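Local coordinates for Exo-beta-1,4-mannosidase (Rhizomucor miehei, PDB 4LYP), which probably releases terminal beta-D-mannose from the non-reducing ends of beta-1,4-linked manno-oligosaccharides, as a glycoside hydrolase family 5 exo-beta-mannosidase with transglycosylation activity, at residues E35-V39 and K225-V229; N94-A100 and M143-L149. All blocks are in the same frame, centred on the assembly; numbering follows the deposited sequence. Where two conformers were deposited one is given.

Contact 1 of 2, residues E35-V39 and K225-V229; sequences EFAFV and KEDPV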
ATOM      1  N   GLU A  35      -4.309  24.536  -9.040  1.00 26.21           N
ATOM      2  CA  GLU A  35      -3.922  23.390  -8.245  1.00 19.72           C
ATOM      3  C   GLU A  35      -4.916  23.150  -7.119  1.00 16.64           C
ATOM      4  O   GLU A  35      -4.624  22.396  -6.207  1.00 14.96           O
ATOM      5  CB  GLU A  35      -2.489  23.541  -7.741  1.00 21.02           C
ATOM      6  CG  GLU A  35      -1.553  23.724  -8.965  1.00 25.90           C
ATOM      7  CD  GLU A  35      -0.103  23.955  -8.612  1.00 30.04           C
ATOM      8  OE1 GLU A  35       0.386  23.525  -7.522  1.00 24.64           O
ATOM      9  OE2 GLU A  35       0.583  24.605  -9.473  1.00 36.61           O
ATOM     10  N   PHE A  36      -6.139  23.619  -7.278  1.00 16.98           N
ATOM     11  CA  PHE A  36      -7.185  23.424  -6.239  1.00 16.49           C
ATOM     12  C   PHE A  36      -7.472  21.947  -5.864  1.00 13.60           C
ATOM     13  O   PHE A  36      -7.692  21.621  -4.708  1.00 14.16           O
ATOM     14  CB  PHE A  36      -8.466  24.134  -6.727  1.00 18.27           C
ATOM     15  CG  PHE A  36      -9.491  24.420  -5.669  1.00 19.64           C
ATOM     16  CD1 PHE A  36      -9.218  25.162  -4.536  1.00 19.61           C
ATOM     17  CD2 PHE A  36     -10.798  24.043  -5.925  1.00 23.07           C
ATOM     18  CE1 PHE A  36     -10.253  25.494  -3.641  1.00 22.51           C
ATOM     19  CE2 PHE A  36     -11.825  24.354  -5.060  1.00 24.41           C
ATOM     20  CZ  PHE A  36     -11.528  25.056  -3.907  1.00 22.77           C
ATOM     21  N   ALA A  37      -7.427  21.095  -6.865  1.00 12.33           N
ATOM     22  CA  ALA A  37      -7.735  19.685  -6.748  1.00 12.82           C
ATOM     23  C   ALA A  37      -6.589  18.834  -6.272  1.00 10.00           C
ATOM     24  O   ALA A  37      -6.776  17.635  -5.980  1.00 10.86           O
ATOM     25  CB  ALA A  37      -8.278  19.160  -8.085  1.00 15.30           C
ATOM     26  N   PHE A  38      -5.373  19.403  -6.136  1.00 10.92           N
ATOM     27  CA  PHE A  38      -4.259  18.586  -5.629  1.00 10.74           C
ATOM     28  C   PHE A  38      -4.388  18.474  -4.133  1.00  9.50           C
ATOM     29  O   PHE A  38      -4.638  19.471  -3.417  1.00 11.48           O
ATOM     30  CB  PHE A  38      -2.916  19.212  -5.996  1.00 11.23           C
ATOM     31  CG  PHE A  38      -2.585  19.052  -7.460  1.00 10.58           C
ATOM     32  CD1 PHE A  38      -1.740  18.023  -7.917  1.00 11.10           C
ATOM     33  CD2 PHE A  38      -3.144  19.892  -8.423  1.00 13.31           C
ATOM     34  CE1 PHE A  38      -1.520  17.814  -9.239  1.00 12.01           C
ATOM     35  CE2 PHE A  38      -2.888  19.666  -9.771  1.00 13.95           C
ATOM     36  CZ  PHE A  38      -2.014  18.659 -10.169  1.00 12.21           C
ATOM     37  N   VAL A  39      -4.102  17.276  -3.614  1.00  9.10           N
ATOM     38  CA  VAL A  39      -4.052  17.110  -2.142  1.00  9.43           C
ATOM     39  C   VAL A  39      -2.793  17.797  -1.661  1.00  8.73           C
ATOM     40  O   VAL A  39      -1.716  17.670  -2.264  1.00  9.51           O
ATOM     41  CB  VAL A  39      -4.071  15.605  -1.778  1.00  8.58           C
ATOM     42  CG1 VAL A  39      -4.006  15.467  -0.258  1.00  9.54           C
ATOM     43  CG2 VAL A  39      -5.283  14.931  -2.331  1.00 10.24           C
ATOM     44  N   LYS A 225       2.252  13.343 -13.568  1.00  8.41           N
ATOM     45  CA  LYS A 225       2.732  14.382 -12.654  1.00  9.10           C
ATOM     46  C   LYS A 225       1.841  15.624 -12.650  1.00  9.09           C
ATOM     47  O   LYS A 225       1.974  16.456 -11.754  1.00 10.52           O
ATOM     48  CB  LYS A 225       4.148  14.790 -12.962  1.00 11.04           C
ATOM     49  CG  LYS A 225       4.358  15.458 -14.323  1.00 10.77           C
ATOM     50  CD  LYS A 225       5.868  15.635 -14.640  1.00 11.76           C
ATOM     51  CE  LYS A 225       6.036  16.440 -15.895  1.00 14.30           C
ATOM     52  NZ  LYS A 225       7.485  16.526 -16.215  1.00 16.20           N
ATOM     53  N   GLU A 226       0.897  15.743 -13.602  1.00  9.40           N
ATOM     54  CA  GLU A 226      -0.065  16.830 -13.613  1.00 10.41           C
ATOM     55  C   GLU A 226      -1.445  16.376 -13.222  1.00  9.70           C
ATOM     56  O   GLU A 226      -2.409  17.174 -13.337  1.00 11.07           O
ATOM     57  CB  GLU A 226      -0.054  17.438 -15.053  1.00 11.60           C
ATOM     58  CG  GLU A 226       1.264  18.053 -15.428  1.00 14.65           C
ATOM     59  CD  GLU A 226       1.542  19.280 -14.606  1.00 18.65           C
ATOM     60  OE1 GLU A 226       0.598  19.931 -14.103  1.00 23.19           O
ATOM     61  OE2 GLU A 226       2.640  19.731 -14.715  1.00 28.77           O
ATOM     62  N   ASP A 227      -1.621  15.135 -12.754  1.00  9.05           N
ATOM     63  CA  ASP A 227      -2.958  14.622 -12.517  1.00  8.97           C
ATOM     64  C   ASP A 227      -3.289  14.742 -11.042  1.00  8.51           C
ATOM     65  O   ASP A 227      -2.673  14.075 -10.211  1.00  8.52           O
ATOM     66  CB  ASP A 227      -2.970  13.122 -12.941  1.00  9.19           C
ATOM     67  CG  ASP A 227      -4.319  12.526 -12.904  1.00  9.30           C
ATOM     68  OD1 ASP A 227      -5.297  13.192 -12.426  1.00  9.78           O
ATOM     69  OD2 ASP A 227      -4.491  11.396 -13.414  1.00 10.29           O
ATOM     70  N   PRO A 228      -4.314  15.561 -10.703  1.00  8.89           N
ATOM     71  CA  PRO A 228      -4.666  15.714  -9.298  1.00  9.41           C
ATOM     72  C   PRO A 228      -5.389  14.491  -8.732  1.00  8.89           C
ATOM     73  O   PRO A 228      -5.700  14.452  -7.526  1.00  8.85           O
ATOM     74  CB  PRO A 228      -5.578  16.937  -9.267  1.00 10.76           C
ATOM     75  CG  PRO A 228      -6.250  16.846 -10.620  1.00 11.55           C
ATOM     76  CD  PRO A 228      -5.198  16.386 -11.591  1.00 10.60           C
ATOM     77  N   VAL A 229      -5.660  13.452  -9.550  1.00  8.35           N
ATOM     78  CA  VAL A 229      -6.135  12.178  -8.987  1.00  8.23           C
ATOM     79  C   VAL A 229      -5.031  11.513  -8.164  1.00  7.56           C
ATOM     80  O   VAL A 229      -5.319  10.738  -7.254  1.00  8.62           O
ATOM     81  CB  VAL A 229      -6.644  11.283 -10.132  1.00  8.96           C
ATOM     82  CG1 VAL A 229      -6.940   9.873  -9.649  1.00 10.11           C
ATOM     83  CG2 VAL A 229      -7.912  11.917 -10.756  1.00 11.67           C
TER
HETATM   84  O   HOH W   1      -3.859  15.296  -5.590  1.00 10.20           O
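Pro-228 sets its CB over the centre of the Phe-38 ring, 3.8 Å from the centroid and 8° off the ring normal, which identifies a CH-pi contact over the face. At the ring's edge, near its plane, Phe-38 CZ meets the backbone Glu-226 O at 3.5 Å. The same proline CB also touches Ala-37, 3.7 Å from the methyl CB and 3.6 Å from Ala-37 O. With CG anti to its own carbonyl carbon (chi1 -73°), Phe-38 turns one ring face to Pro-228 CB. One water joins the backbones, donating to Pro-228 O and accepting from Val-39 N, each at 2.8 Å. These are two loops at the N-terminal end of a TIM barrel, one leading into strand 40-41 and the other into the barrel strand 230-234. Each loop has its own local brace. A type I beta turn from Glu-35 to Phe-38 is closed by Phe-38 N to Glu-35 O, 3.1 Å. In the other, Val-229 N donates to Asp-227 OD1 at 2.9 Å, reaching it from above the carboxylate plane and forming an Asx turn; Lys-222 makes a salt bridge to the same oxygen. Farther out, Arg-50 binds Ala-37 O, and the His-261 ring meets that of Phe-38.

Contact 2 of 2, residues N94-A100 and M143-L149; sequences NNLRVMA and MTAVMTL
Strands 95-99 and 144-148 run parallel, their axes approaching to 4.7 Å at 24°, with six backbone hydrogen bonds from Thr-144 N-Asn-94 O to Ala-100 N-Thr-148 O. Asn-95, Arg-97, Thr-144, Val-146 and Thr-148 share one face. There Asn-95 ND2 donates to Thr-144 OG1 at 2.9 Å, the acceptor lying 3° from the amide plane; this hydroxyl also bonds Tyr-55, and Asn-388 donates to Asn-95 OD1, so both ends of the amide are held. Arg-97 extends with CG anti to the backbone N (chi1 179°), and its CG passes Val-146 CG1 at 4.1 Å. Its guanidinium, about 8 Å from a bound guanidine, reaches Glu-337 and Asn-237, while Gln-234 OE1 bonds both Arg-97 NE and Thr-148 OG1. Leu-96, Val-98, Ala-145 and Met-147 form the other, apolar face, adjoined from the strand ends by Met-143 and Ala-100. Met-143 SD rests 3.9 Å from Leu-96 CG; Met-147, bent at chi2 and chi3, sets SD 3.8 Å from Val-98 CG2 and CE 3.7 Å from Ala-100 CB. Helices 78-90 and 125-140 pack over that face. Polar interior and helix-covered exterior identify adjacent TIM-barrel strands joined by a right-handed beta-alpha-beta crossover through helix 125-140.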
ATOM      1  N   ASN A  94     -12.378   6.927  -0.444  1.00  6.51           N
ATOM      2  CA  ASN A  94     -11.948   8.075  -1.244  1.00  7.25           C
ATOM      3  C   ASN A  94     -10.473   7.980  -1.677  1.00  6.09           C
ATOM      4  O   ASN A  94      -9.993   8.910  -2.355  1.00  7.53           O
ATOM      5  CB  ASN A  94     -12.207   9.421  -0.591  1.00  7.56           C
ATOM      6  CG  ASN A  94     -11.252   9.724   0.543  1.00  7.76           C
ATOM      7  OD1 ASN A  94     -10.537   8.808   1.029  1.00  7.40           O
ATOM      8  ND2 ASN A  94     -11.266  10.938   1.044  1.00  8.53           N
ATOM      9  N   ASN A  95      -9.748   6.922  -1.318  1.00  6.77           N
ATOM     10  CA  ASN A  95      -8.317   6.893  -1.501  1.00  6.56           C
ATOM     11  C   ASN A  95      -7.859   5.456  -1.636  1.00  6.25           C
ATOM     12  O   ASN A  95      -8.222   4.604  -0.814  1.00  7.04           O
ATOM     13  CB  ASN A  95      -7.607   7.543  -0.259  1.00  7.09           C
ATOM     14  CG  ASN A  95      -6.097   7.600  -0.387  1.00  6.06           C
ATOM     15  OD1 ASN A  95      -5.391   6.755   0.191  1.00  7.38           O
ATOM     16  ND2 ASN A  95      -5.590   8.564  -1.136  1.00  8.14           N
ATOM     17  N   LEU A  96      -7.135   5.173  -2.754  1.00  5.82           N
ATOM     18  CA  LEU A  96      -6.545   3.832  -2.935  1.00  6.27           C
ATOM     19  C   LEU A  96      -5.022   3.967  -2.955  1.00  5.35           C
ATOM     20  O   LEU A  96      -4.455   4.790  -3.669  1.00  6.06           O
ATOM     21  CB  LEU A  96      -6.965   3.168  -4.253  1.00  7.09           C
ATOM     22  CG  LEU A  96      -8.493   3.027  -4.422  1.00  7.17           C
ATOM     23  CD1 LEU A  96      -8.759   2.337  -5.753  1.00  7.40           C
ATOM     24  CD2 LEU A  96      -9.136   2.210  -3.274  1.00  8.49           C
ATOM     25  N   ARG A  97      -4.386   3.133  -2.129  1.00  6.14           N
ATOM     26  CA  ARG A  97      -2.925   2.924  -2.211  1.00  5.82           C
ATOM     27  C   ARG A  97      -2.709   1.826  -3.233  1.00  5.95           C
ATOM     28  O   ARG A  97      -3.236   0.723  -3.076  1.00  5.91           O
ATOM     29  CB  ARG A  97      -2.371   2.616  -0.825  1.00  6.75           C
ATOM     30  CG  ARG A  97      -0.875   2.376  -0.853  1.00  6.59           C
ATOM     31  CD  ARG A  97      -0.315   2.471   0.553  1.00  6.99           C
ATOM     32  NE  ARG A  97       1.114   2.086   0.601  1.00  6.19           N
ATOM     33  CZ  ARG A  97       1.604   0.919   0.998  1.00  5.63           C
ATOM     34  NH1 ARG A  97       0.806  -0.115   1.230  1.00  6.53           N
ATOM     35  NH2 ARG A  97       2.926   0.771   1.073  1.00  7.01           N
ATOM     36  N   VAL A  98      -1.984   2.147  -4.290  1.00  5.84           N
ATOM     37  CA  VAL A  98      -1.855   1.294  -5.448  1.00  6.56           C
ATOM     38  C   VAL A  98      -0.358   1.066  -5.730  1.00  6.25           C
ATOM     39  O   VAL A  98       0.484   1.816  -5.296  1.00  7.11           O
ATOM     40  CB  VAL A  98      -2.618   1.830  -6.678  1.00  6.91           C
ATOM     41  CG1 VAL A  98      -4.079   2.037  -6.310  1.00  8.68           C
ATOM     42  CG2 VAL A  98      -1.976   3.072  -7.224  1.00  8.21           C
ATOM     43  N   MET A  99      -0.107   0.038  -6.504  1.00  6.17           N
ATOM     44  CA  MET A  99       1.266  -0.274  -6.875  0.50  6.86           C
ATOM     45  C   MET A  99       1.528   0.166  -8.320  1.00  6.61           C
ATOM     46  O   MET A  99       0.917  -0.244  -9.230  1.00  9.77           O
ATOM     47  CB  MET A  99       1.513  -1.776  -6.681  0.50  7.81           C
ATOM     48  CG  MET A  99       2.962  -2.237  -6.895  0.50  5.60           C
ATOM     49  SD  MET A  99       4.304  -1.314  -6.026  0.50  8.56           S
ATOM     50  CE  MET A  99       4.953  -2.861  -5.487  0.50 15.69           C
ATOM     51  N   ALA A 100       2.500   1.059  -8.455  1.00  6.46           N
ATOM     52  CA  ALA A 100       2.893   1.662  -9.721  1.00  6.80           C
ATOM     53  C   ALA A 100       4.299   1.167 -10.125  1.00  6.03           C
ATOM     54  O   ALA A 100       5.116   1.938 -10.678  1.00  7.45           O
ATOM     55  CB  ALA A 100       2.832   3.144  -9.674  1.00  8.00           C
ATOM     56  N   MET A 143     -11.792   9.424  -6.329  1.00  8.52           N
ATOM     57  CA  MET A 143     -10.784   8.897  -5.447  1.00  8.25           C
ATOM     58  C   MET A 143      -9.419   9.509  -5.756  1.00  7.91           C
ATOM     59  O   MET A 143      -9.159   9.845  -6.914  1.00  9.45           O
ATOM     60  CB  MET A 143     -10.706   7.377  -5.557  1.00  8.39           C
ATOM     61  CG  MET A 143     -11.991   6.664  -5.145  1.00  8.85           C
ATOM     62  SD  MET A 143     -11.780   4.894  -5.426  1.00 10.58           S
ATOM     63  CE  MET A 143     -13.385   4.271  -4.927  1.00 10.08           C
ATOM     64  N   THR A 144      -8.531   9.474  -4.766  1.00  7.41           N
ATOM     65  CA  THR A 144      -7.125   9.836  -5.046  1.00  7.23           C
ATOM     66  C   THR A 144      -6.247   8.603  -4.810  1.00  6.88           C
ATOM     67  O   THR A 144      -6.643   7.651  -4.110  1.00  7.39           O
ATOM     68  CB  THR A 144      -6.633  10.980  -4.149  1.00  7.53           C
ATOM     69  OG1 THR A 144      -6.790  10.618  -2.752  1.00  7.78           O
ATOM     70  CG2 THR A 144      -7.364  12.268  -4.478  1.00  8.68           C
ATOM     71  N   ALA A 145      -5.071   8.623  -5.430  1.00  6.54           N
ATOM     72  CA  ALA A 145      -4.159   7.503  -5.435  1.00  6.61           C
ATOM     73  C   ALA A 145      -2.869   7.843  -4.681  1.00  6.28           C
ATOM     74  O   ALA A 145      -2.247   8.890  -4.894  1.00  7.53           O
ATOM     75  CB  ALA A 145      -3.778   7.121  -6.853  1.00  7.94           C
ATOM     76  N   VAL A 146      -2.420   6.891  -3.882  1.00  6.13           N
ATOM     77  CA  VAL A 146      -1.044   6.877  -3.364  1.00  6.88           C
ATOM     78  C   VAL A 146      -0.270   5.913  -4.281  1.00  6.55           C
ATOM     79  O   VAL A 146      -0.629   4.714  -4.358  1.00  6.83           O
ATOM     80  CB  VAL A 146      -0.971   6.430  -1.880  1.00  6.54           C
ATOM     81  CG1 VAL A 146       0.448   6.251  -1.438  1.00  8.07           C
ATOM     82  CG2 VAL A 146      -1.721   7.447  -1.016  1.00  8.64           C
ATOM     83  N   MET A 147       0.699   6.459  -5.019  1.00  6.38           N
ATOM     84  CA  MET A 147       1.375   5.709  -6.100  1.00  6.34           C
ATOM     85  C   MET A 147       2.691   5.122  -5.564  1.00  6.19           C
ATOM     86  O   MET A 147       3.687   5.841  -5.482  1.00  7.25           O
ATOM     87  CB  MET A 147       1.673   6.624  -7.238  1.00  7.84           C
ATOM     88  CG  MET A 147       0.416   7.172  -7.970  1.00  7.63           C
ATOM     89  SD  MET A 147      -0.364   5.946  -9.018  1.00  8.02           S
ATOM     90  CE  MET A 147       0.696   6.121 -10.463  1.00  8.20           C
ATOM     91  N   THR A 148       2.672   3.863  -5.171  1.00  6.34           N
ATOM     92  CA  THR A 148       3.867   3.203  -4.603  1.00  7.07           C
ATOM     93  C   THR A 148       4.820   2.861  -5.753  1.00  6.86           C
ATOM     94  O   THR A 148       4.447   2.127  -6.680  1.00  7.78           O
ATOM     95  CB  THR A 148       3.500   1.995  -3.795  1.00  6.85           C
ATOM     96  OG1 THR A 148       2.492   2.382  -2.811  1.00  6.89           O
ATOM     97  CG2 THR A 148       4.677   1.395  -3.067  1.00  8.03           C
ATOM     98  N   LEU A 149       6.029   3.441  -5.733  1.00  6.61           N
ATOM     99  CA  LEU A 149       6.944   3.344  -6.889  1.00  6.63           C
ATOM    100  C   LEU A 149       7.890   2.166  -6.840  1.00  6.81           C
ATOM    101  O   LEU A 149       8.629   1.930  -7.830  1.00  6.97           O
ATOM    102  CB  LEU A 149       7.708   4.654  -7.010  1.00  7.50           C
ATOM    103  CG  LEU A 149       6.877   5.841  -7.459  1.00  7.24           C
ATOM    104  CD1 LEU A 149       7.577   7.143  -7.049  1.00  9.00           C
ATOM    105  CD2 LEU A 149       6.701   5.762  -8.967  1.00  9.27           C
TER

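In the fold
Contact 2 belongs to the barrel core, its centre about 7 Å from the centre of the chain and all its touching residues buried; contact 1, about 20 Å out, is only partly buried. Their chemistry follows: paired strands are held by direct backbone hydrogen bonds and a polar interior network, whereas the peripheral loops meet through proline-aromatic packing and a bridging water. The two are neighbours, their centres about 13 Å apart. Val-229 O lies 2.8 Å from Ala-145 N, a probable hydrogen bond where strand 230-234 begins alongside strand 144-148, and Val-39 CG2 packs on Thr-144 CG2 at 4.0 Å. Contact 1 thus adjoins the N-terminal end of the strand pair in contact 2.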